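Local coordinates for tailspike protein (PDB 3RIQ) that binds Salmonella lipopolysaccharide as the receptor-binding tailspike of a siphovirus and, as an endorhamnosidase, probably cleaves the O-antigen chains, at residues V208-Y214 / R236-R242; I359-C363 / G384-Y390; L23-A27 / E46-F50; M85-P91 / Q142-L148; T93-F97 / D128-W132. All coordinates share one frame; numbering follows the deposited sequence.

Contact 1. Residues V208-Y214 / R236-R242; sequences VGGEIKY and RDLISYR
Successive rungs of the right-handed parallel beta-helix meet here, with E211, I212 and K213 in register with I239, S240 and Y241. The axes of strands 211-214 and 238-241 run 4.9 Å apart and diverge by only 6°, the geometry of a parallel ladder. Its bonds include I212 N to I239 O (3.0 Å) and Y241 N to I212 O (2.9 Å). At the D237 corner, between this pair and the parallel V208-R236 bridge, G209 N donates to R236 O and one water to both G210 O and D237 O. There V208 CG1 rests over a face of the R236 guanidinium, 3.5 Å from R236 CZ. With its CG anti to the backbone N (chi1 -180°), E211 runs across I239 and brings OE2 within 3.4 Å of Y241 CB. Its carboxylate stands nearly upright to the Y241 ring, the planes 86° apart. K213 CG meets that ring at its edge, while K213 NZ forms salt bridges with D230 and D232 of the second subunit. R242, whose NE is bonded to Q274, lies alongside Y214 and donates from NH1 to Y214 OH (3.1 Å); a water on Y214 OH also bonds Y241 OH (2.8 Å).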
# COMPACT_ATOMS: atom_id res chain seq x y z
N VAL A 208 12.31 3.71 14.12
CA VAL A 208 11.78 4.27 12.85
C VAL A 208 12.93 4.48 11.88
O VAL A 208 13.83 5.27 12.17
CB VAL A 208 11.09 5.65 13.11
CG1 VAL A 208 10.56 6.25 11.79
CG2 VAL A 208 9.97 5.50 14.17
N GLY A 209 12.87 3.81 10.71
CA GLY A 209 13.91 4.04 9.69
C GLY A 209 15.02 3.03 9.76
O GLY A 209 15.16 2.32 10.77
N GLY A 210 15.85 3.00 8.70
CA GLY A 210 17.13 2.31 8.75
C GLY A 210 17.14 0.83 8.41
O GLY A 210 16.19 0.29 7.81
N GLU A 211 18.22 0.19 8.81
CA GLU A 211 18.51 -1.19 8.46
C GLU A 211 19.37 -1.83 9.54
O GLU A 211 20.35 -1.20 10.01
CB GLU A 211 19.21 -1.30 7.09
CG GLU A 211 19.51 -2.76 6.70
CD GLU A 211 19.73 -3.00 5.20
OE1 GLU A 211 19.64 -2.02 4.41
OE2 GLU A 211 19.96 -4.20 4.81
N ILE A 212 19.00 -3.04 9.94
CA ILE A 212 19.76 -3.84 10.90
C ILE A 212 20.09 -5.16 10.22
O ILE A 212 19.20 -5.79 9.62
CB ILE A 212 18.90 -4.06 12.19
CG1 ILE A 212 18.76 -2.71 12.95
CG2 ILE A 212 19.51 -5.17 13.09
CD1 ILE A 212 17.70 -2.71 14.00
N LYS A 213 21.35 -5.59 10.34
CA LYS A 213 21.90 -6.74 9.62
C LYS A 213 22.44 -7.79 10.57
O LYS A 213 23.12 -7.46 11.56
CB LYS A 213 23.05 -6.29 8.72
CG LYS A 213 22.70 -5.11 7.83
CD LYS A 213 23.87 -4.75 6.89
CE LYS A 213 23.48 -3.51 6.07
NZ LYS A 213 24.54 -3.10 5.07
N TYR A 214 22.17 -9.06 10.27
CA TYR A 214 22.73 -10.18 11.05
C TYR A 214 22.36 -10.10 12.55
O TYR A 214 21.24 -9.71 12.88
CB TYR A 214 24.24 -10.40 10.79
CG TYR A 214 24.51 -10.69 9.33
CD1 TYR A 214 24.26 -11.97 8.80
CD2 TYR A 214 25.00 -9.70 8.46
CE1 TYR A 214 24.48 -12.26 7.43
CE2 TYR A 214 25.24 -9.97 7.07
CZ TYR A 214 24.96 -11.25 6.57
OH TYR A 214 25.19 -11.53 5.25
N ARG A 236 8.67 1.08 12.51
CA ARG A 236 8.22 1.64 11.22
C ARG A 236 9.40 1.84 10.28
O ARG A 236 10.46 2.28 10.74
CB ARG A 236 7.48 2.97 11.45
CG ARG A 236 7.04 3.64 10.15
CD ARG A 236 6.08 4.80 10.35
NE ARG A 236 6.51 5.87 11.27
CZ ARG A 236 7.21 6.95 10.89
NH1 ARG A 236 7.66 7.05 9.64
NH2 ARG A 236 7.45 7.94 11.78
N ASP A 237 9.22 1.48 9.00
CA ASP A 237 10.22 1.80 7.92
C ASP A 237 11.58 1.19 8.21
O ASP A 237 12.60 1.91 8.21
CB ASP A 237 10.37 3.32 7.75
CG ASP A 237 9.11 4.00 7.30
OD1 ASP A 237 8.27 3.35 6.64
OD2 ASP A 237 8.96 5.21 7.58
N LEU A 238 11.62 -0.12 8.48
CA LEU A 238 12.88 -0.80 8.78
C LEU A 238 13.16 -1.89 7.74
O LEU A 238 12.23 -2.57 7.28
CB LEU A 238 12.77 -1.48 10.17
CG LEU A 238 14.00 -2.26 10.62
CD1 LEU A 238 15.18 -1.32 10.92
CD2 LEU A 238 13.65 -3.11 11.85
N ILE A 239 14.43 -2.05 7.38
CA ILE A 239 14.88 -3.25 6.62
C ILE A 239 15.60 -4.14 7.63
O ILE A 239 16.53 -3.69 8.29
CB ILE A 239 15.83 -2.87 5.45
CG1 ILE A 239 15.09 -1.95 4.45
CG2 ILE A 239 16.35 -4.13 4.79
CD1 ILE A 239 15.99 -1.35 3.40
N SER A 240 15.18 -5.40 7.74
CA SER A 240 15.81 -6.39 8.64
C SER A 240 16.45 -7.43 7.74
O SER A 240 15.74 -8.13 6.99
CB SER A 240 14.72 -7.03 9.50
OG SER A 240 15.25 -8.09 10.27
N TYR A 241 17.79 -7.51 7.78
CA TYR A 241 18.52 -8.31 6.78
C TYR A 241 19.31 -9.45 7.40
O TYR A 241 20.25 -9.20 8.18
CB TYR A 241 19.50 -7.38 6.04
CG TYR A 241 20.47 -8.07 5.10
CD1 TYR A 241 20.03 -8.84 4.00
CD2 TYR A 241 21.86 -7.92 5.31
CE1 TYR A 241 20.96 -9.45 3.13
CE2 TYR A 241 22.80 -8.53 4.44
CZ TYR A 241 22.32 -9.29 3.35
OH TYR A 241 23.19 -9.88 2.45
N ARG A 242 18.92 -10.68 7.08
CA ARG A 242 19.68 -11.88 7.50
C ARG A 242 19.92 -12.02 9.02
O ARG A 242 21.00 -12.50 9.47
CB ARG A 242 21.00 -12.00 6.73
CG ARG A 242 20.74 -12.38 5.28
CD ARG A 242 22.05 -12.45 4.51
NE ARG A 242 21.83 -12.89 3.14
CZ ARG A 242 22.82 -13.07 2.28
NH1 ARG A 242 24.09 -12.91 2.70
NH2 ARG A 242 22.56 -13.48 1.04
O HOH W 1 14.36 1.49 6.13
O HOH W 2 25.86 -9.73 3.41

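Contact 2. Residues I359-C363 / G384-Y390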
# COMPACT_ATOMS: atom_id res chain seq x y z
N ILE A 359 -3.42 -9.53 1.27
CA ILE A 359 -2.30 -10.44 1.45
C ILE A 359 -1.90 -11.00 0.10
O ILE A 359 -2.79 -11.44 -0.64
CB ILE A 359 -2.69 -11.62 2.37
CG1 ILE A 359 -3.30 -11.12 3.67
CG2 ILE A 359 -1.49 -12.53 2.63
CD1 ILE A 359 -2.38 -10.28 4.53
N THR A 360 -0.60 -11.03 -0.21
CA THR A 360 -0.07 -11.61 -1.45
C THR A 360 1.02 -12.59 -1.04
O THR A 360 1.99 -12.18 -0.40
CB THR A 360 0.50 -10.51 -2.36
OG1 THR A 360 -0.57 -9.60 -2.69
CG2 THR A 360 1.03 -11.11 -3.67
N VAL A 361 0.84 -13.87 -1.35
CA VAL A 361 1.83 -14.89 -1.02
C VAL A 361 2.27 -15.56 -2.31
O VAL A 361 1.42 -16.11 -3.03
CB VAL A 361 1.27 -15.95 -0.02
CG1 VAL A 361 2.20 -17.18 0.08
CG2 VAL A 361 1.02 -15.31 1.37
N VAL A 362 3.58 -15.56 -2.57
CA VAL A 362 4.15 -16.15 -3.78
C VAL A 362 5.23 -17.13 -3.37
O VAL A 362 6.12 -16.82 -2.55
CB VAL A 362 4.78 -15.07 -4.68
CG1 VAL A 362 5.49 -15.71 -5.89
CG2 VAL A 362 3.72 -14.01 -5.15
N CYS A 363 5.11 -18.33 -3.92
CA CYS A 363 6.11 -19.38 -3.70
C CYS A 363 6.44 -19.67 -2.23
O CYS A 363 7.64 -19.72 -1.87
CB CYS A 363 7.41 -19.06 -4.47
SG CYS A 363 8.59 -20.45 -4.60
N GLY A 384 -9.33 -9.94 0.06
CA GLY A 384 -8.30 -9.51 -0.86
C GLY A 384 -7.06 -10.35 -0.68
O GLY A 384 -6.12 -9.94 -0.01
N ILE A 385 -7.09 -11.56 -1.23
CA ILE A 385 -6.04 -12.54 -1.03
C ILE A 385 -5.54 -12.97 -2.40
O ILE A 385 -6.35 -13.35 -3.27
CB ILE A 385 -6.62 -13.77 -0.26
CG1 ILE A 385 -7.31 -13.32 1.06
CG2 ILE A 385 -5.53 -14.86 -0.07
CD1 ILE A 385 -6.39 -12.63 2.11
N MET A 386 -4.23 -12.94 -2.62
CA MET A 386 -3.65 -13.45 -3.86
C MET A 386 -2.59 -14.48 -3.49
O MET A 386 -1.70 -14.20 -2.69
CB MET A 386 -3.05 -12.31 -4.70
CG MET A 386 -4.09 -11.34 -5.26
SD MET A 386 -3.43 -10.29 -6.55
CE MET A 386 -2.28 -9.27 -5.66
N VAL A 387 -2.72 -15.69 -4.03
CA VAL A 387 -1.71 -16.72 -3.84
C VAL A 387 -1.14 -17.16 -5.19
O VAL A 387 -1.88 -17.32 -6.17
CB VAL A 387 -2.34 -17.93 -3.14
CG1 VAL A 387 -1.38 -19.13 -3.08
CG2 VAL A 387 -2.76 -17.55 -1.70
N HIS A 388 0.17 -17.37 -5.26
CA HIS A 388 0.77 -17.99 -6.45
C HIS A 388 1.72 -19.05 -5.98
O HIS A 388 2.88 -18.77 -5.73
CB HIS A 388 1.49 -16.96 -7.33
CG HIS A 388 1.90 -17.50 -8.66
ND1 HIS A 388 2.29 -16.69 -9.70
CD2 HIS A 388 1.92 -18.77 -9.13
CE1 HIS A 388 2.57 -17.44 -10.75
NE2 HIS A 388 2.35 -18.71 -10.44
N ALA A 389 1.21 -20.27 -5.83
CA ALA A 389 2.02 -21.39 -5.37
C ALA A 389 2.81 -21.92 -6.55
O ALA A 389 2.29 -21.99 -7.67
CB ALA A 389 1.10 -22.46 -4.82
N TYR A 390 4.06 -22.31 -6.32
CA TYR A 390 4.89 -22.91 -7.38
C TYR A 390 4.97 -24.43 -7.18
O TYR A 390 5.87 -25.12 -7.74
CB TYR A 390 6.31 -22.29 -7.34
CG TYR A 390 6.44 -20.83 -7.78
CD1 TYR A 390 5.33 -20.00 -7.98
CD2 TYR A 390 7.71 -20.24 -7.91
CE1 TYR A 390 5.47 -18.67 -8.38
CE2 TYR A 390 7.86 -18.88 -8.28
CZ TYR A 390 6.72 -18.10 -8.50
OH TYR A 390 6.86 -16.75 -8.86
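I359-V362 and I385-H388 are matching strands of consecutive turns of the parallel beta-helix, their axes 4.8 Å apart and almost exactly aligned. Backbone bonding is the first component. Five hydrogen bonds cross the pair, beginning with I359 N to G384 O (3.0 Å), continuing with M386 N to I359 O (2.9 Å), and closing with C363 N to H388 O (2.9 Å), where the donor stands off the carbonyl plane.

Apolar stacking forms the second component. I359 and I385 lie side by side and point the same way because both place CG1 anti to the carbonyl carbon (chi1 -52° and -54°); I385 CD1 thereby touches I359 CG1 at 3.8 Å. V361 and V387 share their face, and all four side chains pack on I374 of the same chain, so this is the inner side of the coil, with like residues piled rung upon rung.

On the face carrying T360, V362, M386 and H388, the last three pack against the second subunit. Alongside T360, the bent M386 chain brings CE within 3.4 Å of T360 OG1.

Aromatic contacts close the end of the pair. In the conformer described, C363 CB sits over one face of the Y390 ring in a CH-pi contact, 3.8 Å from the centroid and 16° off the normal. V362 CG1 comes obliquely to the Y390 ring, 3.4 Å from Y390 OH, which has a weak hydrogen bond to R383 NH2 of the second subunit. Y390 CE1 in turn covers the centre of the H388 ring, whose ND1 is hydrogen-bonded to R383 NE of the second subunit.

Contact 3. Residues L23-A27 / E46-F50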
# COMPACT_ATOMS: atom_id res chain seq x y z
N LEU A 23 34.93 7.23 30.77
CA LEU A 23 33.65 7.79 30.40
C LEU A 23 32.90 8.36 31.62
O LEU A 23 32.27 9.42 31.52
CB LEU A 23 32.80 6.73 29.69
CG LEU A 23 31.54 7.25 29.01
CD1 LEU A 23 31.79 8.47 28.08
CD2 LEU A 23 30.91 6.03 28.23
N GLN A 24 33.04 7.72 32.77
CA GLN A 24 32.44 8.27 34.00
C GLN A 24 33.03 9.64 34.35
O GLN A 24 32.28 10.58 34.67
CB GLN A 24 32.63 7.32 35.20
CG GLN A 24 32.08 7.92 36.52
CD GLN A 24 30.55 8.03 36.44
OE1 GLN A 24 29.85 7.02 36.41
NE2 GLN A 24 30.05 9.26 36.30
N GLU A 25 34.35 9.80 34.24
CA GLU A 25 34.93 11.12 34.54
C GLU A 25 34.38 12.20 33.59
O GLU A 25 34.07 13.32 34.01
CB GLU A 25 36.45 11.06 34.41
CG GLU A 25 37.15 10.36 35.56
CD GLU A 25 38.55 9.87 35.24
OE1 GLU A 25 38.96 9.91 34.06
OE2 GLU A 25 39.24 9.42 36.18
N ALA A 26 34.21 11.84 32.32
CA ALA A 26 33.64 12.77 31.34
C ALA A 26 32.16 13.09 31.66
O ALA A 26 31.75 14.25 31.62
CB ALA A 26 33.80 12.19 29.92
N ALA A 27 31.39 12.05 32.01
CA ALA A 27 29.99 12.23 32.36
C ALA A 27 29.83 13.12 33.59
O ALA A 27 28.93 13.97 33.62
CB ALA A 27 29.35 10.89 32.64
N GLU A 46 31.20 -2.34 33.00
CA GLU A 46 31.45 -0.93 33.28
C GLU A 46 30.12 -0.18 33.39
O GLU A 46 29.15 -0.49 32.68
CB GLU A 46 32.32 -0.29 32.15
CG GLU A 46 32.73 1.17 32.45
CD GLU A 46 33.79 1.70 31.51
OE1 GLU A 46 33.86 2.95 31.37
OE2 GLU A 46 34.56 0.89 30.95
N ALA A 47 30.07 0.81 34.27
CA ALA A 47 28.87 1.61 34.42
C ALA A 47 29.22 3.09 34.36
O ALA A 47 30.31 3.53 34.80
CB ALA A 47 28.19 1.28 35.74
N VAL A 48 28.29 3.86 33.83
CA VAL A 48 28.40 5.32 33.72
C VAL A 48 27.14 5.92 34.32
O VAL A 48 26.02 5.61 33.87
CB VAL A 48 28.57 5.81 32.26
CG1 VAL A 48 28.76 7.33 32.22
CG2 VAL A 48 29.77 5.11 31.63
N ASP A 49 27.34 6.74 35.36
CA ASP A 49 26.25 7.42 36.05
C ASP A 49 26.18 8.86 35.54
O ASP A 49 27.11 9.64 35.76
CB ASP A 49 26.55 7.41 37.57
CG ASP A 49 25.54 8.20 38.41
OD1 ASP A 49 24.54 8.74 37.91
OD2 ASP A 49 25.76 8.25 39.65
N PHE A 50 25.09 9.20 34.83
CA PHE A 50 24.94 10.53 34.21
C PHE A 50 24.26 11.55 35.11
O PHE A 50 23.97 12.67 34.67
CB PHE A 50 24.18 10.37 32.85
CG PHE A 50 25.01 9.70 31.78
CD1 PHE A 50 26.00 10.41 31.09
CD2 PHE A 50 24.81 8.34 31.48
CE1 PHE A 50 26.73 9.79 30.09
CE2 PHE A 50 25.57 7.70 30.50
CZ PHE A 50 26.51 8.42 29.79
O HOH W 3 33.22 4.79 33.20
O HOH W 4 30.45 4.66 37.56
O HOH W 5 27.24 12.56 36.09
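Q24 OE1 is gripped by two donors: the backbone N of D49, at 2.7 Å and nearly straight (172°), and a water that also donates to A47 O. The other end of the same amide gives a second straight bond, Q24 NE2 to D49 O (3.0 Å, 175°), with the acceptor in the amide plane. One side chain thus occupies both backbone polar groups of D49. An extended start and a bend at chi2 (68°) lay the amide against the strand edge. On its other edge the strand 46-49 is already bonded to strand 67-72, V48 pairing with N70 and N72, so helix 23-29 lies on the opposite side, probably where a preceding rung would otherwise stack.

Beside the amide the contact is apolar. V48 holds its two methyls apart to meet two helix residues: V48 CG1 touches A27 CB at 3.6 Å, and V48 CG2 touches L23 CD2 at 3.7 Å, the leucine lying nearly perpendicular to the valine. A27 CB also reaches F50 CD1 (3.7 Å), and F50 is met edge-to-face by W71. At the other end a water links Q24 N to E46 OE1, which is also bonded to Y40 OH.

Such chemistry is consistent with a capping helix near the N-terminal end of the coil: Q24 bonds D49 on the edge that faces the helix, while L23 and A27 cover apolar side chains beside it.

Contact 4. Residues M85-P91 / Q142-L148; sequences MHTKTTP and QVAGATL
M85 runs crosswise to L148 where two strands of the beta-helix lead into, and return from, a long excursion between residues 87 and 146, probably comparable to the dorsal fin of the P22 tailspike. Bends at chi2 and chi3 curl the methionine so that M85 SD lies 3.8 Å from L148 CB. The strands 85-87 and 146-148 run roughly antiparallel (153°), yet their axes are 6.0 Å apart and no backbone ladder joins them; the contacts between them involve side chains. A146 directs its methyl at the opposing strand, and A146 CB abuts H86 O at 3.4 Å.

T87 supplies the hydrogen bond between the segments. Its OG1, anti to the backbone N (chi1 -170°), turns to segment 142-148 and accepts from G145 N at 2.9 Å. The same hydroxyl donates to T89 O at 2.6 Å, tying the exit turn to the point of return, with D66 OD1 a weak further partner.

Farther along the excursion T89 CB lies against V143 O, and P91 CB meets A144 CB at 4.0 Å, W187 packing on both P91 and A144. Q142 starts from the crowded position between N and carbonyl carbon (chi1 67°) and then extends toward P91. Its OE1 lies 3.3 Å from P91 CA, accepts from Y92 N, and takes a bond from a water that also donates to T90 O.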
# COMPACT_ATOMS: atom_id res chain seq x y z
N MET A 85 28.57 0.78 18.67
CA MET A 85 29.02 -0.31 19.53
C MET A 85 29.82 -1.32 18.72
O MET A 85 29.27 -1.95 17.83
CB MET A 85 27.83 -1.00 20.20
CG MET A 85 26.97 -0.10 21.04
SD MET A 85 27.82 0.93 22.25
CE MET A 85 28.61 -0.36 23.29
N HIS A 86 31.10 -1.47 19.02
CA HIS A 86 32.00 -2.35 18.27
C HIS A 86 32.62 -3.43 19.18
O HIS A 86 33.21 -3.13 20.20
CB HIS A 86 33.10 -1.48 17.66
CG HIS A 86 33.86 -2.13 16.52
ND1 HIS A 86 34.59 -3.30 16.68
CD2 HIS A 86 34.07 -1.73 15.24
CE1 HIS A 86 35.17 -3.61 15.53
NE2 HIS A 86 34.88 -2.67 14.65
N THR A 87 32.51 -4.69 18.79
CA THR A 87 33.17 -5.76 19.51
C THR A 87 34.69 -5.54 19.67
O THR A 87 35.34 -4.91 18.80
CB THR A 87 32.88 -7.13 18.81
OG1 THR A 87 33.34 -8.19 19.66
CG2 THR A 87 33.56 -7.23 17.41
N LYS A 88 35.27 -6.05 20.75
CA LYS A 88 36.72 -6.04 20.88
C LYS A 88 37.32 -7.29 20.18
O LYS A 88 38.17 -7.18 19.29
CB LYS A 88 37.14 -5.93 22.35
CG LYS A 88 38.67 -6.03 22.52
CD LYS A 88 39.15 -5.71 23.95
CE LYS A 88 38.56 -6.68 25.00
NZ LYS A 88 39.03 -6.42 26.45
N THR A 89 36.82 -8.45 20.55
CA THR A 89 37.23 -9.73 19.95
C THR A 89 36.41 -10.00 18.69
O THR A 89 35.21 -9.77 18.68
CB THR A 89 36.97 -10.89 20.96
OG1 THR A 89 37.69 -10.64 22.18
CG2 THR A 89 37.44 -12.24 20.40
N THR A 90 37.06 -10.47 17.62
CA THR A 90 36.36 -10.83 16.40
C THR A 90 35.67 -12.19 16.62
O THR A 90 36.34 -13.16 16.97
CB THR A 90 37.32 -10.90 15.20
OG1 THR A 90 37.90 -9.60 15.00
CG2 THR A 90 36.56 -11.33 13.94
N PRO A 91 34.34 -12.24 16.45
CA PRO A 91 33.65 -13.49 16.76
C PRO A 91 33.72 -14.48 15.61
O PRO A 91 33.85 -14.06 14.45
CB PRO A 91 32.19 -13.04 16.89
CG PRO A 91 32.07 -11.89 15.89
CD PRO A 91 33.39 -11.15 16.11
N GLN A 142 33.08 -18.73 23.04
CA GLN A 142 33.69 -17.45 22.66
C GLN A 142 33.09 -16.27 23.43
O GLN A 142 31.90 -16.28 23.71
CB GLN A 142 33.59 -17.22 21.16
CG GLN A 142 32.18 -17.03 20.63
CD GLN A 142 32.19 -16.68 19.16
OE1 GLN A 142 33.18 -16.13 18.65
NE2 GLN A 142 31.09 -17.01 18.46
N VAL A 143 33.93 -15.28 23.73
CA VAL A 143 33.56 -14.03 24.42
C VAL A 143 33.79 -12.86 23.47
O VAL A 143 34.93 -12.55 23.10
CB VAL A 143 34.44 -13.85 25.69
CG1 VAL A 143 34.13 -12.54 26.41
CG2 VAL A 143 34.22 -15.01 26.64
N ALA A 144 32.70 -12.21 23.08
CA ALA A 144 32.74 -11.18 22.05
C ALA A 144 31.42 -10.43 22.11
O ALA A 144 30.51 -10.85 22.81
CB ALA A 144 32.90 -11.83 20.64
N GLY A 145 31.32 -9.36 21.33
CA GLY A 145 30.06 -8.61 21.17
C GLY A 145 29.97 -7.46 22.14
O GLY A 145 30.27 -7.63 23.32
N ALA A 146 29.55 -6.29 21.64
CA ALA A 146 29.48 -5.06 22.44
C ALA A 146 28.02 -4.63 22.56
O ALA A 146 27.39 -4.26 21.55
CB ALA A 146 30.30 -3.95 21.73
N THR A 147 27.51 -4.63 23.79
CA THR A 147 26.13 -4.20 24.06
C THR A 147 26.11 -2.97 24.95
O THR A 147 26.72 -2.96 26.05
CB THR A 147 25.36 -5.36 24.74
OG1 THR A 147 25.44 -6.51 23.90
CG2 THR A 147 23.89 -5.02 24.96
N LEU A 148 25.37 -1.96 24.51
CA LEU A 148 25.05 -0.80 25.37
C LEU A 148 23.76 -1.14 26.08
O LEU A 148 22.75 -1.43 25.43
CB LEU A 148 24.84 0.46 24.49
CG LEU A 148 24.76 1.77 25.33
CD1 LEU A 148 26.11 2.08 26.01
CD2 LEU A 148 24.25 2.92 24.46
O HOH W 6 36.04 -15.24 18.86

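Contact 5. Residues T93-F97 / D128-W132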
# COMPACT_ATOMS: atom_id res chain seq x y z
N THR A 93 31.53 -16.54 13.29
CA THR A 93 30.14 -16.46 12.85
C THR A 93 29.81 -17.57 11.89
O THR A 93 30.69 -18.07 11.17
CB THR A 93 29.77 -15.11 12.18
OG1 THR A 93 30.50 -14.95 10.93
CG2 THR A 93 30.06 -13.94 13.14
N VAL A 94 28.54 -17.98 11.90
CA VAL A 94 28.00 -18.89 10.86
C VAL A 94 27.44 -18.08 9.69
O VAL A 94 26.78 -17.05 9.92
CB VAL A 94 26.94 -19.89 11.47
CG1 VAL A 94 25.69 -19.17 12.05
CG2 VAL A 94 26.49 -20.90 10.41
N TYR A 95 27.77 -18.47 8.45
CA TYR A 95 27.34 -17.75 7.26
C TYR A 95 26.56 -18.69 6.37
O TYR A 95 27.14 -19.60 5.76
CB TYR A 95 28.55 -17.16 6.53
CG TYR A 95 28.14 -16.27 5.36
CD1 TYR A 95 27.40 -15.11 5.59
CD2 TYR A 95 28.52 -16.57 4.06
CE1 TYR A 95 27.01 -14.31 4.53
CE2 TYR A 95 28.15 -15.74 2.97
CZ TYR A 95 27.38 -14.61 3.23
OH TYR A 95 27.00 -13.77 2.22
N ARG A 96 25.25 -18.50 6.31
CA ARG A 96 24.37 -19.54 5.72
C ARG A 96 24.07 -19.35 4.23
O ARG A 96 23.03 -19.82 3.75
CB ARG A 96 23.03 -19.58 6.50
CG ARG A 96 23.17 -20.10 7.95
CD ARG A 96 21.83 -20.15 8.66
NE ARG A 96 21.92 -20.79 9.98
CZ ARG A 96 22.01 -22.11 10.18
NH1 ARG A 96 22.00 -22.96 9.15
NH2 ARG A 96 22.09 -22.59 11.42
N PHE A 97 24.95 -18.66 3.50
CA PHE A 97 24.69 -18.27 2.11
C PHE A 97 25.86 -18.60 1.19
O PHE A 97 27.01 -18.60 1.59
CB PHE A 97 24.28 -16.78 2.01
CG PHE A 97 23.13 -16.46 2.92
CD1 PHE A 97 21.80 -16.68 2.50
CD2 PHE A 97 23.36 -16.06 4.25
CE1 PHE A 97 20.73 -16.47 3.36
CE2 PHE A 97 22.31 -15.85 5.12
CZ PHE A 97 20.97 -16.06 4.67
N ASP A 128 20.36 -22.84 16.35
CA ASP A 128 21.03 -23.40 15.16
C ASP A 128 21.10 -24.92 15.29
O ASP A 128 22.18 -25.51 15.45
CB ASP A 128 22.42 -22.81 14.94
CG ASP A 128 22.38 -21.31 14.67
OD1 ASP A 128 21.57 -20.85 13.83
OD2 ASP A 128 23.14 -20.58 15.33
N HIS A 129 19.92 -25.52 15.18
CA HIS A 129 19.73 -26.94 15.47
C HIS A 129 20.60 -27.84 14.59
O HIS A 129 21.00 -28.92 15.04
CB HIS A 129 18.25 -27.32 15.35
CG HIS A 129 17.35 -26.50 16.24
ND1 HIS A 129 17.55 -26.38 17.60
CD2 HIS A 129 16.24 -25.78 15.95
CE1 HIS A 129 16.61 -25.61 18.11
NE2 HIS A 129 15.80 -25.23 17.13
N ASP A 130 20.91 -27.39 13.38
CA ASP A 130 21.71 -28.17 12.43
C ASP A 130 23.21 -28.33 12.79
O ASP A 130 23.83 -29.34 12.43
CB ASP A 130 21.56 -27.63 10.99
CG ASP A 130 22.04 -26.18 10.82
OD1 ASP A 130 22.20 -25.48 11.83
OD2 ASP A 130 22.25 -25.74 9.66
N ILE A 131 23.78 -27.37 13.52
CA ILE A 131 25.22 -27.40 13.82
C ILE A 131 25.61 -27.31 15.31
O ILE A 131 26.76 -27.54 15.65
CB ILE A 131 26.04 -26.32 13.03
CG1 ILE A 131 25.66 -24.90 13.46
CG2 ILE A 131 25.93 -26.55 11.50
CD1 ILE A 131 26.58 -23.80 12.86
N TRP A 132 24.65 -26.93 16.17
CA TRP A 132 24.92 -26.60 17.60
C TRP A 132 25.70 -27.72 18.29
O TRP A 132 26.77 -27.49 18.86
CB TRP A 132 23.59 -26.29 18.33
CG TRP A 132 23.73 -25.81 19.77
CD1 TRP A 132 23.13 -26.37 20.88
CD2 TRP A 132 24.50 -24.69 20.25
NE1 TRP A 132 23.49 -25.66 22.01
CE2 TRP A 132 24.33 -24.64 21.66
CE3 TRP A 132 25.34 -23.74 19.63
CZ2 TRP A 132 24.95 -23.66 22.46
CZ3 TRP A 132 25.96 -22.76 20.43
CH2 TRP A 132 25.75 -22.73 21.83
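The R96 guanidinium meets two carboxylates at its edge, both near its plane. D130 comes from the opposite direction and is gripped end-on: R96 NH1 donates to D130 OD2 (2.8 Å) and R96 NH2 to D130 OD1 (2.9 Å), each bond straight and on the syn side, with the two planes 22° apart. D128 crosses obliquely instead. R96 NH2 reaches D128 OD1 at 3.0 Å from above the carboxylate plane, 47° out of it. Y276 adds a cation-pi contact, and Y122 OH bonds both R96 NE and D128 OD1, linking the two partners a second time.

D130 can turn back to the arginine because its CG sits between the backbone N and carbonyl carbon (chi1 62°). The turn carrying both aspartates is held by D128 O, which accepts from W132 N (2.9 Å) and I131 N (3.1 Å). Beside the ionic network V94 CG2 packs on I131 CD1 at 3.8 Å, with V110 of helix 107-112 touching both residues.

Joined here are two loops of the region inserted between beta-helix strands. Every guanidinium nitrogen has an acceptor, and the paired bonds to D130 fix the group's rotation, so a largely buried ionic network does the joining.

In the fold
Contacts 1 and 2 are the same element at different levels of the beta-helix: parallel rungs with backbone ladders, each also touching the second subunit. Contact 2 is more buried and leans on stacked aliphatic residues, whereas contact 1 has more charge and water. Far out, about 41 Å from the chain's centre, contact 3 bonds a glutamine amide from a helix to the edge of a strand. Contacts 4 and 5 belong to the excursion from the coil: contact 4 joins its two ends by mixed apolar packing and one threonine hydroxyl, while buried contact 5 ties its loops ionically. R242 of contact 1, hydrogen-bonded to Y95 OH and in cation-pi contact with F97, fastens the excursion back onto the coil.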